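Local coordinates for hypothetical protein SpyM3_0169 (Streptococcus pyogenes, PDB 1PG6), which is of unknown function but belongs to the AIM24 family of the cupin clan and carries two bound calcium ions, at residues Phe15-Asp18 with Phe23-Val26; Ser35-Gln40 with Ser126-Met131; Lys111-Asn116 with Glu219-Ser224; Leu147-Thr152 with Tyr192-Glu197. All blocks are in the same frame, centred on the assembly; numbering follows the deposited sequence.

Contact 1: residues Phe15-Asp18 with Phe23-Val26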
loop_
_atom_site.group_PDB
_atom_site.type_symbol
_atom_site.label_atom_id
_atom_site.label_comp_id
_atom_site.label_asym_id
_atom_site.label_seq_id
_atom_site.Cartn_x
_atom_site.Cartn_y
_atom_site.Cartn_z
ATOM N N PHE A 15 10.506 -14.023 1.837
ATOM C CA PHE A 15 11.082 -12.762 1.387
ATOM C C PHE A 15 12.318 -12.361 2.175
ATOM O O PHE A 15 12.577 -12.875 3.262
ATOM C CB PHE A 15 10.031 -11.653 1.482
ATOM C CG PHE A 15 9.591 -11.356 2.887
ATOM C CD1 PHE A 15 10.240 -10.384 3.644
ATOM C CD2 PHE A 15 8.554 -12.073 3.468
ATOM C CE1 PHE A 15 9.862 -10.136 4.959
ATOM C CE2 PHE A 15 8.169 -11.831 4.784
ATOM C CZ PHE A 15 8.824 -10.862 5.530
ATOM N N THR A 16 13.086 -11.440 1.607
ATOM C CA THR A 16 14.284 -10.932 2.252
ATOM C C THR A 16 14.415 -9.455 1.906
ATOM O O THR A 16 14.738 -9.102 0.770
ATOM C CB THR A 16 15.556 -11.672 1.777
ATOM O OG1 THR A 16 15.474 -13.057 2.132
ATOM C CG2 THR A 16 16.796 -11.065 2.424
ATOM N N ILE A 17 14.129 -8.597 2.882
ATOM C CA ILE A 17 14.248 -7.155 2.691
ATOM C C ILE A 17 15.704 -6.826 2.973
ATOM O O ILE A 17 16.239 -7.187 4.021
ATOM C CB ILE A 17 13.359 -6.363 3.677
ATOM C CG1 ILE A 17 11.881 -6.631 3.393
ATOM C CG2 ILE A 17 13.642 -4.869 3.551
ATOM C CD1 ILE A 17 10.940 -5.975 4.396
ATOM N N ASP A 18 16.355 -6.159 2.028
ATOM C CA ASP A 18 17.755 -5.804 2.211
ATOM C C ASP A 18 17.916 -4.962 3.483
ATOM O O ASP A 18 17.159 -4.019 3.700
ATOM C CB ASP A 18 18.244 -5.012 1.000
ATOM C CG ASP A 18 19.727 -5.133 0.803
ATOM O OD1 ASP A 18 20.150 -6.058 0.076
ATOM O OD2 ASP A 18 20.467 -4.317 1.388
ATOM N N PHE A 23 17.808 2.279 0.634
ATOM C CA PHE A 23 16.567 2.154 -0.142
ATOM C C PHE A 23 16.569 0.679 -0.538
ATOM O O PHE A 23 17.253 0.272 -1.469
ATOM C CB PHE A 23 16.637 3.071 -1.359
ATOM C CG PHE A 23 16.876 4.507 -1.005
ATOM C CD1 PHE A 23 15.904 5.230 -0.309
ATOM C CD2 PHE A 23 18.096 5.115 -1.306
ATOM C CE1 PHE A 23 16.135 6.539 0.087
ATOM C CE2 PHE A 23 18.344 6.427 -0.915
ATOM C CZ PHE A 23 17.355 7.146 -0.210
ATOM N N PRO A 24 15.802 -0.137 0.194
ATOM C CA PRO A 24 15.688 -1.576 -0.005
ATOM C C PRO A 24 15.030 -2.135 -1.240
ATOM O O PRO A 24 14.173 -1.521 -1.875
ATOM C CB PRO A 24 14.956 -2.034 1.252
ATOM C CG PRO A 24 14.020 -0.901 1.504
ATOM C CD PRO A 24 14.932 0.300 1.304
ATOM N N LEU A 25 15.479 -3.337 -1.560
ATOM C CA LEU A 25 14.953 -4.125 -2.656
ATOM C C LEU A 25 14.468 -5.315 -1.836
ATOM O O LEU A 25 15.025 -5.602 -0.772
ATOM C CB LEU A 25 16.097 -4.540 -3.579
ATOM C CG LEU A 25 15.926 -4.488 -5.094
ATOM C CD1 LEU A 25 15.304 -3.170 -5.537
ATOM C CD2 LEU A 25 17.290 -4.688 -5.733
ATOM N N VAL A 26 13.415 -5.981 -2.284
ATOM C CA VAL A 26 12.944 -7.149 -1.563
ATOM C C VAL A 26 13.028 -8.340 -2.509
ATOM O O VAL A 26 12.468 -8.320 -3.603
ATOM C CB VAL A 26 11.484 -6.980 -1.043
ATOM C CG1 VAL A 26 10.542 -6.653 -2.182
ATOM C CG2 VAL A 26 11.043 -8.247 -0.319
HETATM O O HOH W 1 17.125 -8.044 -0.585
#

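Contact 2: residues Ser35-Gln40 with Ser126-Met131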
loop_
_atom_site.group_PDB
_atom_site.type_symbol
_atom_site.label_atom_id
_atom_site.label_comp_id
_atom_site.label_asym_id
_atom_site.label_seq_id
_atom_site.Cartn_x
_atom_site.Cartn_y
_atom_site.Cartn_z
ATOM N N SER A 35 2.110 -17.634 -5.395
ATOM C CA SER A 35 1.855 -16.359 -6.051
ATOM C C SER A 35 1.932 -15.200 -5.071
ATOM O O SER A 35 1.946 -15.388 -3.855
ATOM C CB SER A 35 0.469 -16.360 -6.697
ATOM O OG SER A 35 -0.542 -16.329 -5.707
ATOM N N VAL A 36 1.969 -13.993 -5.618
ATOM C CA VAL A 36 2.029 -12.802 -4.794
ATOM C C VAL A 36 1.474 -11.608 -5.546
ATOM O O VAL A 36 1.703 -11.456 -6.748
ATOM C CB VAL A 36 3.483 -12.495 -4.365
ATOM C CG1 VAL A 36 4.372 -12.348 -5.589
ATOM C CG2 VAL A 36 3.522 -11.236 -3.521
ATOM N N TYR A 37 0.725 -10.777 -4.831
ATOM C CA TYR A 37 0.160 -9.561 -5.401
ATOM C C TYR A 37 1.253 -8.511 -5.251
ATOM O O TYR A 37 1.937 -8.473 -4.226
ATOM C CB TYR A 37 -1.068 -9.094 -4.618
ATOM C CG TYR A 37 -2.242 -10.047 -4.618
ATOM C CD1 TYR A 37 -2.366 -11.037 -3.641
ATOM C CD2 TYR A 37 -3.240 -9.943 -5.585
ATOM C CE1 TYR A 37 -3.465 -11.900 -3.628
ATOM C CE2 TYR A 37 -4.338 -10.801 -5.580
ATOM C CZ TYR A 37 -4.446 -11.772 -4.604
ATOM O OH TYR A 37 -5.541 -12.611 -4.596
ATOM N N LEU A 38 1.415 -7.653 -6.252
ATOM C CA LEU A 38 2.445 -6.624 -6.177
ATOM C C LEU A 38 2.041 -5.282 -6.764
ATOM O O LEU A 38 1.206 -5.197 -7.669
ATOM C CB LEU A 38 3.728 -7.093 -6.869
ATOM C CG LEU A 38 3.592 -7.545 -8.322
ATOM C CD1 LEU A 38 4.626 -6.861 -9.203
ATOM C CD2 LEU A 38 3.755 -9.055 -8.377
ATOM N N GLN A 39 2.646 -4.237 -6.217
ATOM C CA GLN A 39 2.430 -2.869 -6.664
ATOM C C GLN A 39 2.763 -2.822 -8.152
ATOM O O GLN A 39 3.838 -3.254 -8.564
ATOM C CB GLN A 39 3.368 -1.947 -5.884
ATOM C CG GLN A 39 3.432 -0.510 -6.355
ATOM C CD GLN A 39 4.509 0.270 -5.619
ATOM O OE1 GLN A 39 4.313 0.700 -4.479
ATOM N NE2 GLN A 39 5.666 0.432 -6.257
ATOM N N GLN A 40 1.841 -2.309 -8.959
ATOM C CA GLN A 40 2.080 -2.247 -10.393
ATOM C C GLN A 40 3.417 -1.578 -10.678
ATOM O O GLN A 40 3.718 -0.520 -10.130
ATOM C CB GLN A 40 0.972 -1.464 -11.098
ATOM C CG GLN A 40 1.083 -1.531 -12.610
ATOM C CD GLN A 40 0.245 -0.487 -13.317
ATOM O OE1 GLN A 40 0.009 -0.582 -14.520
ATOM N NE2 GLN A 40 -0.198 0.524 -12.578
ATOM N N SER A 126 -1.948 -16.034 -0.766
ATOM C CA SER A 126 -2.853 -16.741 0.131
ATOM C C SER A 126 -3.783 -15.767 0.851
ATOM O O SER A 126 -4.824 -16.163 1.373
ATOM C CB SER A 126 -2.053 -17.537 1.161
ATOM O OG SER A 126 -1.226 -16.684 1.931
ATOM N N ALA A 127 -3.403 -14.493 0.878
ATOM C CA ALA A 127 -4.210 -13.473 1.536
ATOM C C ALA A 127 -5.165 -12.811 0.550
ATOM O O ALA A 127 -5.116 -13.073 -0.651
ATOM C CB ALA A 127 -3.309 -12.419 2.181
ATOM N N GLN A 128 -6.022 -11.938 1.069
ATOM C CA GLN A 128 -7.003 -11.241 0.251
ATOM C C GLN A 128 -7.006 -9.755 0.613
ATOM O O GLN A 128 -6.490 -9.359 1.658
ATOM C CB GLN A 128 -8.391 -11.836 0.510
ATOM C CG GLN A 128 -9.420 -11.564 -0.575
ATOM C CD GLN A 128 -9.358 -12.576 -1.711
ATOM O OE1 GLN A 128 -10.018 -12.413 -2.740
ATOM N NE2 GLN A 128 -8.568 -13.634 -1.526
ATOM N N TYR A 129 -7.585 -8.930 -0.251
ATOM C CA TYR A 129 -7.651 -7.503 0.021
ATOM C C TYR A 129 -8.877 -6.894 -0.642
ATOM O O TYR A 129 -9.429 -7.452 -1.591
ATOM C CB TYR A 129 -6.386 -6.800 -0.497
ATOM C CG TYR A 129 -6.387 -6.543 -1.992
ATOM C CD1 TYR A 129 -6.974 -5.393 -2.519
ATOM C CD2 TYR A 129 -5.834 -7.463 -2.878
ATOM C CE1 TYR A 129 -7.011 -5.167 -3.894
ATOM C CE2 TYR A 129 -5.867 -7.249 -4.257
ATOM C CZ TYR A 129 -6.455 -6.103 -4.756
ATOM O OH TYR A 129 -6.491 -5.889 -6.115
ATOM N N LYS A 130 -9.296 -5.747 -0.130
ATOM C CA LYS A 130 -10.428 -5.037 -0.695
ATOM C C LYS A 130 -10.113 -3.548 -0.678
ATOM O O LYS A 130 -9.472 -3.051 0.249
ATOM C CB LYS A 130 -11.695 -5.301 0.116
ATOM C CG LYS A 130 -12.928 -4.648 -0.474
ATOM C CD LYS A 130 -14.145 -4.833 0.418
ATOM C CE LYS A 130 -15.370 -4.162 -0.190
ATOM N NZ LYS A 130 -15.132 -2.710 -0.442
HETATM N N MSE A 131 -10.562 -2.846 -1.712
HETATM C CA MSE A 131 -10.356 -1.409 -1.831
HETATM C C MSE A 131 -11.658 -0.708 -1.469
HETATM O O MSE A 131 -12.741 -1.187 -1.809
HETATM C CB MSE A 131 -9.982 -1.034 -3.271
HETATM C CG MSE A 131 -8.774 -1.761 -3.845
HETATM SE SE MSE A 131 -7.139 -1.365 -2.890
HETATM C CE MSE A 131 -6.969 0.497 -3.359
#

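Contact 3: residues Lys111-Asn116 with Glu219-Ser224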
loop_
_atom_site.group_PDB
_atom_site.type_symbol
_atom_site.label_atom_id
_atom_site.label_comp_id
_atom_site.label_asym_id
_atom_site.label_seq_id
_atom_site.Cartn_x
_atom_site.Cartn_y
_atom_site.Cartn_z
ATOM N N LYS A 111 -4.217 -10.436 13.246
ATOM C CA LYS A 111 -4.126 -9.005 12.994
ATOM C C LYS A 111 -4.222 -8.737 11.496
ATOM O O LYS A 111 -3.729 -9.516 10.680
ATOM C CB LYS A 111 -2.806 -8.452 13.547
ATOM C CG LYS A 111 -2.684 -8.558 15.065
ATOM C CD LYS A 111 -1.346 -8.036 15.571
ATOM C CE LYS A 111 -1.200 -6.528 15.379
ATOM N NZ LYS A 111 -2.065 -5.739 16.304
ATOM N N GLN A 112 -4.888 -7.643 11.149
ATOM C CA GLN A 112 -5.049 -7.234 9.763
ATOM C C GLN A 112 -4.776 -5.746 9.729
ATOM O O GLN A 112 -4.722 -5.098 10.774
ATOM C CB GLN A 112 -6.467 -7.512 9.256
ATOM C CG GLN A 112 -6.847 -8.989 9.198
ATOM C CD GLN A 112 -5.933 -9.808 8.301
ATOM O OE1 GLN A 112 -5.450 -9.328 7.277
ATOM N NE2 GLN A 112 -5.709 -11.062 8.676
ATOM N N TYR A 113 -4.613 -5.197 8.530
ATOM C CA TYR A 113 -4.309 -3.781 8.397
ATOM C C TYR A 113 -5.025 -3.093 7.251
ATOM O O TYR A 113 -5.519 -3.738 6.327
ATOM C CB TYR A 113 -2.802 -3.590 8.189
ATOM C CG TYR A 113 -1.937 -4.164 9.289
ATOM C CD1 TYR A 113 -1.594 -5.521 9.305
ATOM C CD2 TYR A 113 -1.507 -3.362 10.344
ATOM C CE1 TYR A 113 -0.850 -6.063 10.352
ATOM C CE2 TYR A 113 -0.767 -3.894 11.396
ATOM C CZ TYR A 113 -0.445 -5.238 11.398
ATOM O OH TYR A 113 0.249 -5.761 12.461
ATOM N N ARG A 114 -5.064 -1.767 7.334
ATOM C CA ARG A 114 -5.633 -0.926 6.299
ATOM C C ARG A 114 -4.431 -0.094 5.842
ATOM O O ARG A 114 -3.530 0.194 6.639
ATOM C CB ARG A 114 -6.733 -0.014 6.858
ATOM C CG ARG A 114 -7.913 -0.759 7.485
ATOM C CD ARG A 114 -9.065 0.197 7.777
ATOM N NE ARG A 114 -10.041 -0.340 8.735
ATOM C CZ ARG A 114 -11.019 -1.188 8.429
ATOM N NH1 ARG A 114 -11.176 -1.616 7.183
ATOM N NH2 ARG A 114 -11.850 -1.603 9.375
ATOM N N LEU A 115 -4.400 0.264 4.564
ATOM C CA LEU A 115 -3.294 1.045 4.025
ATOM C C LEU A 115 -3.769 2.119 3.076
ATOM O O LEU A 115 -4.755 1.945 2.360
ATOM C CB LEU A 115 -2.320 0.157 3.248
ATOM C CG LEU A 115 -1.872 -1.188 3.809
ATOM C CD1 LEU A 115 -2.966 -2.215 3.596
ATOM C CD2 LEU A 115 -0.602 -1.627 3.086
ATOM N N ASN A 116 -3.047 3.230 3.070
ATOM C CA ASN A 116 -3.346 4.339 2.177
ATOM C C ASN A 116 -2.803 4.039 0.794
ATOM O O ASN A 116 -1.977 3.143 0.626
ATOM C CB ASN A 116 -2.684 5.613 2.684
ATOM C CG ASN A 116 -3.574 6.399 3.597
ATOM O OD1 ASN A 116 -3.137 6.899 4.636
ATOM N ND2 ASN A 116 -4.835 6.524 3.217
ATOM N N GLU A 219 -1.815 -0.505 16.093
ATOM C CA GLU A 219 -0.611 0.195 15.652
ATOM C C GLU A 219 -0.876 1.110 14.465
ATOM O O GLU A 219 -1.742 0.846 13.633
ATOM C CB GLU A 219 0.488 -0.805 15.280
ATOM C CG GLU A 219 1.011 -1.644 16.438
ATOM C CD GLU A 219 -0.020 -2.613 16.975
ATOM O OE1 GLU A 219 -0.564 -3.403 16.170
ATOM O OE2 GLU A 219 -0.278 -2.590 18.200
ATOM N N ILE A 220 -0.119 2.199 14.405
ATOM C CA ILE A 220 -0.224 3.160 13.319
ATOM C C ILE A 220 1.194 3.346 12.796
ATOM O O ILE A 220 2.094 3.669 13.564
ATOM C CB ILE A 220 -0.734 4.528 13.819
ATOM C CG1 ILE A 220 -2.147 4.382 14.391
ATOM C CG2 ILE A 220 -0.722 5.535 12.682
ATOM C CD1 ILE A 220 -2.589 5.580 15.200
ATOM N N TYR A 221 1.400 3.116 11.503
ATOM C CA TYR A 221 2.721 3.298 10.915
ATOM C C TYR A 221 2.702 4.587 10.129
ATOM O O TYR A 221 1.903 4.752 9.208
ATOM C CB TYR A 221 3.074 2.126 9.995
ATOM C CG TYR A 221 3.280 0.843 10.749
ATOM C CD1 TYR A 221 4.538 0.494 11.245
ATOM C CD2 TYR A 221 2.202 0.007 11.035
ATOM C CE1 TYR A 221 4.715 -0.657 12.013
ATOM C CE2 TYR A 221 2.373 -1.144 11.803
ATOM C CZ TYR A 221 3.620 -1.467 12.286
ATOM O OH TYR A 221 3.766 -2.598 13.063
ATOM N N ILE A 222 3.555 5.522 10.512
ATOM C CA ILE A 222 3.608 6.783 9.795
ATOM C C ILE A 222 4.940 6.900 9.077
ATOM O O ILE A 222 5.895 6.192 9.401
ATOM C CB ILE A 222 3.435 7.991 10.733
ATOM C CG1 ILE A 222 4.569 8.031 11.754
ATOM C CG2 ILE A 222 2.088 7.909 11.439
ATOM C CD1 ILE A 222 4.625 9.319 12.547
ATOM N N GLN A 223 4.990 7.784 8.090
ATOM C CA GLN A 223 6.207 8.006 7.320
ATOM C C GLN A 223 6.612 9.463 7.533
ATOM O O GLN A 223 5.766 10.310 7.783
ATOM C CB GLN A 223 5.970 7.704 5.834
ATOM C CG GLN A 223 4.943 8.600 5.152
ATOM C CD GLN A 223 4.649 8.188 3.716
ATOM O OE1 GLN A 223 4.164 8.993 2.912
ATOM N NE2 GLN A 223 4.917 6.933 3.391
ATOM N N SER A 224 7.905 9.749 7.428
ATOM C CA SER A 224 8.402 11.097 7.687
ATOM C C SER A 224 8.391 12.098 6.532
ATOM O O SER A 224 8.904 13.205 6.674
ATOM C CB SER A 224 9.808 11.024 8.284
ATOM O OG SER A 224 10.722 10.519 7.338
HETATM O O HOH W 2 1.183 -3.838 14.057
#

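Contact 4: residues Leu147-Thr152 with Tyr192-Glu197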
loop_
_atom_site.group_PDB
_atom_site.type_symbol
_atom_site.label_atom_id
_atom_site.label_comp_id
_atom_site.label_asym_id
_atom_site.label_seq_id
_atom_site.Cartn_x
_atom_site.Cartn_y
_atom_site.Cartn_z
ATOM N N LEU A 147 -9.958 8.946 -3.155
ATOM C CA LEU A 147 -9.069 8.485 -2.093
ATOM C C LEU A 147 -9.501 7.077 -1.689
ATOM O O LEU A 147 -10.615 6.883 -1.207
ATOM C CB LEU A 147 -9.169 9.426 -0.889
ATOM C CG LEU A 147 -7.999 9.444 0.093
ATOM C CD1 LEU A 147 -6.760 9.976 -0.612
ATOM C CD2 LEU A 147 -8.341 10.324 1.283
ATOM N N PHE A 148 -8.625 6.098 -1.883
ATOM C CA PHE A 148 -8.958 4.723 -1.540
ATOM C C PHE A 148 -8.107 4.129 -0.427
ATOM O O PHE A 148 -6.917 4.418 -0.311
ATOM C CB PHE A 148 -8.843 3.824 -2.775
ATOM C CG PHE A 148 -9.968 3.990 -3.757
ATOM C CD1 PHE A 148 -10.121 5.173 -4.470
ATOM C CD2 PHE A 148 -10.874 2.959 -3.968
ATOM C CE1 PHE A 148 -11.161 5.326 -5.385
ATOM C CE2 PHE A 148 -11.919 3.100 -4.878
ATOM C CZ PHE A 148 -12.061 4.289 -5.588
ATOM N N VAL A 149 -8.736 3.293 0.391
ATOM C CA VAL A 149 -8.046 2.618 1.480
ATOM C C VAL A 149 -8.142 1.115 1.246
ATOM O O VAL A 149 -9.210 0.599 0.911
ATOM C CB VAL A 149 -8.672 2.947 2.854
ATOM C CG1 VAL A 149 -8.051 2.060 3.929
ATOM C CG2 VAL A 149 -8.439 4.417 3.190
HETATM N N MSE A 150 -7.020 0.425 1.416
HETATM C CA MSE A 150 -6.952 -1.018 1.235
HETATM C C MSE A 150 -7.013 -1.719 2.581
HETATM O O MSE A 150 -6.374 -1.290 3.540
HETATM C CB MSE A 150 -5.642 -1.396 0.538
HETATM C CG MSE A 150 -5.406 -2.889 0.383
HETATM SE SE MSE A 150 -3.645 -3.266 -0.333
HETATM C CE MSE A 150 -3.759 -2.211 -1.923
ATOM N N THR A 151 -7.794 -2.792 2.662
ATOM C CA THR A 151 -7.898 -3.560 3.899
ATOM C C THR A 151 -7.574 -5.017 3.591
ATOM O O THR A 151 -8.092 -5.588 2.629
ATOM C CB THR A 151 -9.313 -3.465 4.516
ATOM O OG1 THR A 151 -9.551 -2.121 4.960
ATOM C CG2 THR A 151 -9.436 -4.405 5.708
ATOM N N THR A 152 -6.714 -5.611 4.410
ATOM C CA THR A 152 -6.291 -6.994 4.227
ATOM C C THR A 152 -7.175 -7.998 4.953
ATOM O O THR A 152 -7.953 -7.643 5.836
ATOM C CB THR A 152 -4.851 -7.215 4.739
ATOM O OG1 THR A 152 -4.817 -7.040 6.162
ATOM C CG2 THR A 152 -3.895 -6.219 4.093
ATOM N N TYR A 192 -11.119 4.496 12.580
ATOM C CA TYR A 192 -10.470 5.578 11.858
ATOM C C TYR A 192 -11.461 6.403 11.059
ATOM O O TYR A 192 -12.549 5.936 10.716
ATOM C CB TYR A 192 -9.401 5.015 10.920
ATOM C CG TYR A 192 -9.931 4.604 9.567
ATOM C CD1 TYR A 192 -9.892 5.486 8.489
ATOM C CD2 TYR A 192 -10.474 3.338 9.365
ATOM C CE1 TYR A 192 -10.374 5.118 7.241
ATOM C CE2 TYR A 192 -10.964 2.957 8.120
ATOM C CZ TYR A 192 -10.907 3.851 7.061
ATOM O OH TYR A 192 -11.360 3.477 5.821
ATOM N N ASP A 193 -11.067 7.634 10.760
ATOM C CA ASP A 193 -11.900 8.543 9.994
ATOM C C ASP A 193 -11.040 9.582 9.290
ATOM O O ASP A 193 -10.408 10.416 9.937
ATOM C CB ASP A 193 -12.898 9.251 10.914
ATOM C CG ASP A 193 -13.752 10.269 10.176
ATOM O OD1 ASP A 193 -14.450 11.058 10.845
ATOM O OD2 ASP A 193 -13.729 10.276 8.930
ATOM N N ILE A 194 -11.012 9.521 7.963
ATOM C CA ILE A 194 -10.253 10.477 7.165
ATOM C C ILE A 194 -11.212 11.616 6.836
ATOM O O ILE A 194 -12.282 11.391 6.271
ATOM C CB ILE A 194 -9.738 9.829 5.861
ATOM C CG1 ILE A 194 -8.769 8.694 6.206
ATOM C CG2 ILE A 194 -9.047 10.875 4.991
ATOM C CD1 ILE A 194 -8.295 7.881 5.014
ATOM N N HIS A 195 -10.828 12.837 7.189
ATOM C CA HIS A 195 -11.688 13.992 6.960
ATOM C C HIS A 195 -10.888 15.284 6.892
ATOM O O HIS A 195 -9.707 15.311 7.233
ATOM C CB HIS A 195 -12.697 14.088 8.101
ATOM C CG HIS A 195 -12.057 14.246 9.446
ATOM N ND1 HIS A 195 -11.715 15.477 9.966
ATOM C CD2 HIS A 195 -11.637 13.328 10.348
ATOM C CE1 HIS A 195 -11.112 15.308 11.130
ATOM N NE2 HIS A 195 -11.052 14.015 11.384
ATOM N N LEU A 196 -11.541 16.356 6.455
ATOM C CA LEU A 196 -10.892 17.657 6.362
ATOM C C LEU A 196 -11.201 18.407 7.657
ATOM O O LEU A 196 -12.312 18.314 8.178
ATOM C CB LEU A 196 -11.434 18.427 5.153
ATOM C CG LEU A 196 -10.616 19.627 4.665
ATOM C CD1 LEU A 196 -9.226 19.166 4.244
ATOM C CD2 LEU A 196 -11.325 20.293 3.495
ATOM N N GLU A 197 -10.223 19.143 8.177
ATOM C CA GLU A 197 -10.411 19.882 9.423
ATOM C C GLU A 197 -11.069 21.249 9.273
ATOM O O GLU A 197 -11.556 21.812 10.253
ATOM C CB GLU A 197 -9.075 20.059 10.150
ATOM C CG GLU A 197 -8.503 18.787 10.749
ATOM C CD GLU A 197 -7.365 19.067 11.713
ATOM O OE1 GLU A 197 -6.779 18.101 12.245
ATOM O OE2 GLU A 197 -7.058 20.255 11.943
#

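Contact 1: residues Phe15-Asp18 with Phe23-Val26
Ile17 and Val26 face each other as an antiparallel non-hydrogen-bonded pair, and just beyond them Asp18 N donates to Leu25 O at 3.1 Å in a nearly straight bond (171° at the hydrogen). Together they form the turn end of a beta hairpin whose arms are strands 14-17 and 26-30. Asp18 suits the point where the strand gives way to the turn, because its carboxylate OD2 folds back to accept the N-H of Met21. The ring of Pro24 lies alongside Ile17, both side chains pointing the same way, with Ile17 CG2 resting 3.9 Å from Pro24 CB. The other branch of Ile17 goes to Val26: with CG1 anti to the carbonyl carbon (chi1 -66°), it comes within 4.1 Å of Val26 CG2. That methyl is shared, since Phe15 CB touches Val26 CG2 at 4.0 Å from further along the strand. Branched and aromatic residues fit this face, which is turned to Ile103 and Ala105 of strand 103-108. A water bridges the two arms, donating to Leu25 O at 3.2 Å and to Thr16 O at 2.9 Å, while Val26 CA also directs its hydrogen at Thr16 O.

Contact 2: residues Ser35-Gln40 with Ser126-Met131
Tyr37 meets strand 128-133 through its ring, which receives the edge of Tyr129 on one face and has the backbone carbonyl of Ala127 near its far end. From CB the side chain leaves strand 35-39 in the direction of the other segment, with CG anti to the carbonyl carbon (chi1 -63°), a setting that stands the ring across the gap. Along one flank, CD2 lies 4.0 Å from Tyr129 CE2, and CE2 of Tyr37 is almost as near to that same Tyr129 CE2, at 4.1 Å. One carbon at the edge of Tyr129 thus sits about equally near CD2 and CE2 of Tyr37. The stack is T-shaped, with planes at 84° and ring centroids 5.7 Å apart, so the slightly positive rim of Tyr129 faces the electron-rich surface of Tyr37. Along the other flank, CE1 lies 3.6 Å from Ala127 O, which approaches obliquely. At the tip, Tyr37 OH lies 4.0 Å from the same Ala127 O, with Gln128 NE2 further off at 4.4 Å.

Tyrosine suits the buried position 129, where its ring packs and its hydroxyl accepts the N-H of Ser79, a bond that steadies the ring; at position 37 it offers a flat face to receive that ring. Met131 CG lies in plane at another part of the Tyr129 edge. Leu123 of strand 120-124 touches both rings, with Gln84 beside Tyr37 and Ile82 beside Tyr129 on strand 82-87. The pair therefore joins an inner strand of one six-stranded sheet, flanked by 82-87 and 120-124, to 128-133, the outermost strand of a second.

Contact 3: residues Lys111-Asn116 with Glu219-Ser224
Two successive bends, chi3 67° and chi4 72°, curl the end of Lys111 round to Glu219, whose own chain bends at chi2 (67°) to present its carboxylate. Lys111 lies just before strand 113-116 and Glu219 begins strand 219-223; the two strands lie in one antiparallel sheet with 183-187 between them, so the contact bridges next-nearest neighbours. Long side chains suit such a gap, since they can reach across the intervening strand. Lys111 NZ makes a salt bridge of 2.8 Å to Glu219 OE1, arriving on the syn lone pair, and the two chains cross at about a right angle. A second acid, Glu189, also pairs with Lys111 NZ, and two carboxylates near one ammonium probably help keep it charged. Deeper in, two tyrosines cross obliquely, Tyr113 CE2 lying 4.2 Å from Tyr221 CE2, which places that Tyr113 carbon at the edge of the Tyr221 ring. Leu106 of strand 103-108, from another sheet, packs on both rings, while their hydroxyls point back to the polar end. There a single water, in the plane of both rings, joins Tyr113 OH at 2.7 Å, Tyr221 OH at 3.0 Å and, as donor, Glu219 OE1 at 2.8 Å.

Contact 4: residues Leu147-Thr152 with Tyr192-Glu197
Tyr192 OH, hydrogen-bonded to Gln134 OE1, is the polar atom at this otherwise apolar meeting, and it comes up against Val149 from the opposite direction. The oxygen lies 4.0 Å from Val149 CB, with CG2 as near and CG1 barely further, so the phenol end sits on the branched top of the valine while its polar need is met by the glutamine. An edge-to-face stack with Trp186 and packing against Arg114 hold the ring in position. Val149 also serves Ile194: its CG2, anti to the carbonyl carbon, meets Ile194 CD1 tip to tip at 3.9 Å. Isoleucine suits this place because its two branches can answer two partners. The longer one, extended at chi2 (174°), goes to Val149, and the shorter puts CG2 3.8 Å from Leu147 CD2, again tip to tip. Leu147, just before the strand, and Val149 are two residues apart and both point to the other segment, as do Tyr192 and Ile194. Side chains alone make the contact: strand 148-153 belongs to a six-stranded antiparallel sheet and 191-195 edges a three-stranded one. Side chains packed between two antiparallel sheets build a beta-sandwich core, consistent with the cupin clan of this family.

Contacts 2, 3 and 4 all reach one six-stranded sheet, in which strand 148-153 lies between 128-133 and 113-116. Probable backbone hydrogen bonds, Lys130 O to Thr151 N at 2.9 Å and Leu115 N to Met150 O at 2.7 Å, link contact 4 to contacts 2 and 3; the centres of contacts 3 and 4 are about 11 Å apart. Contact 1 stands apart near the surface, about 28 Å from contact 4 between centres and across the middle of the chain from it. The Pro24 side chain of contact 1 is about 7 Å from a calcium ion, and that of Tyr221 in contact 3 about 12 Å from one. Gly41, directly after segment 35-40 of contact 2, belongs with Met43 to a calcium site.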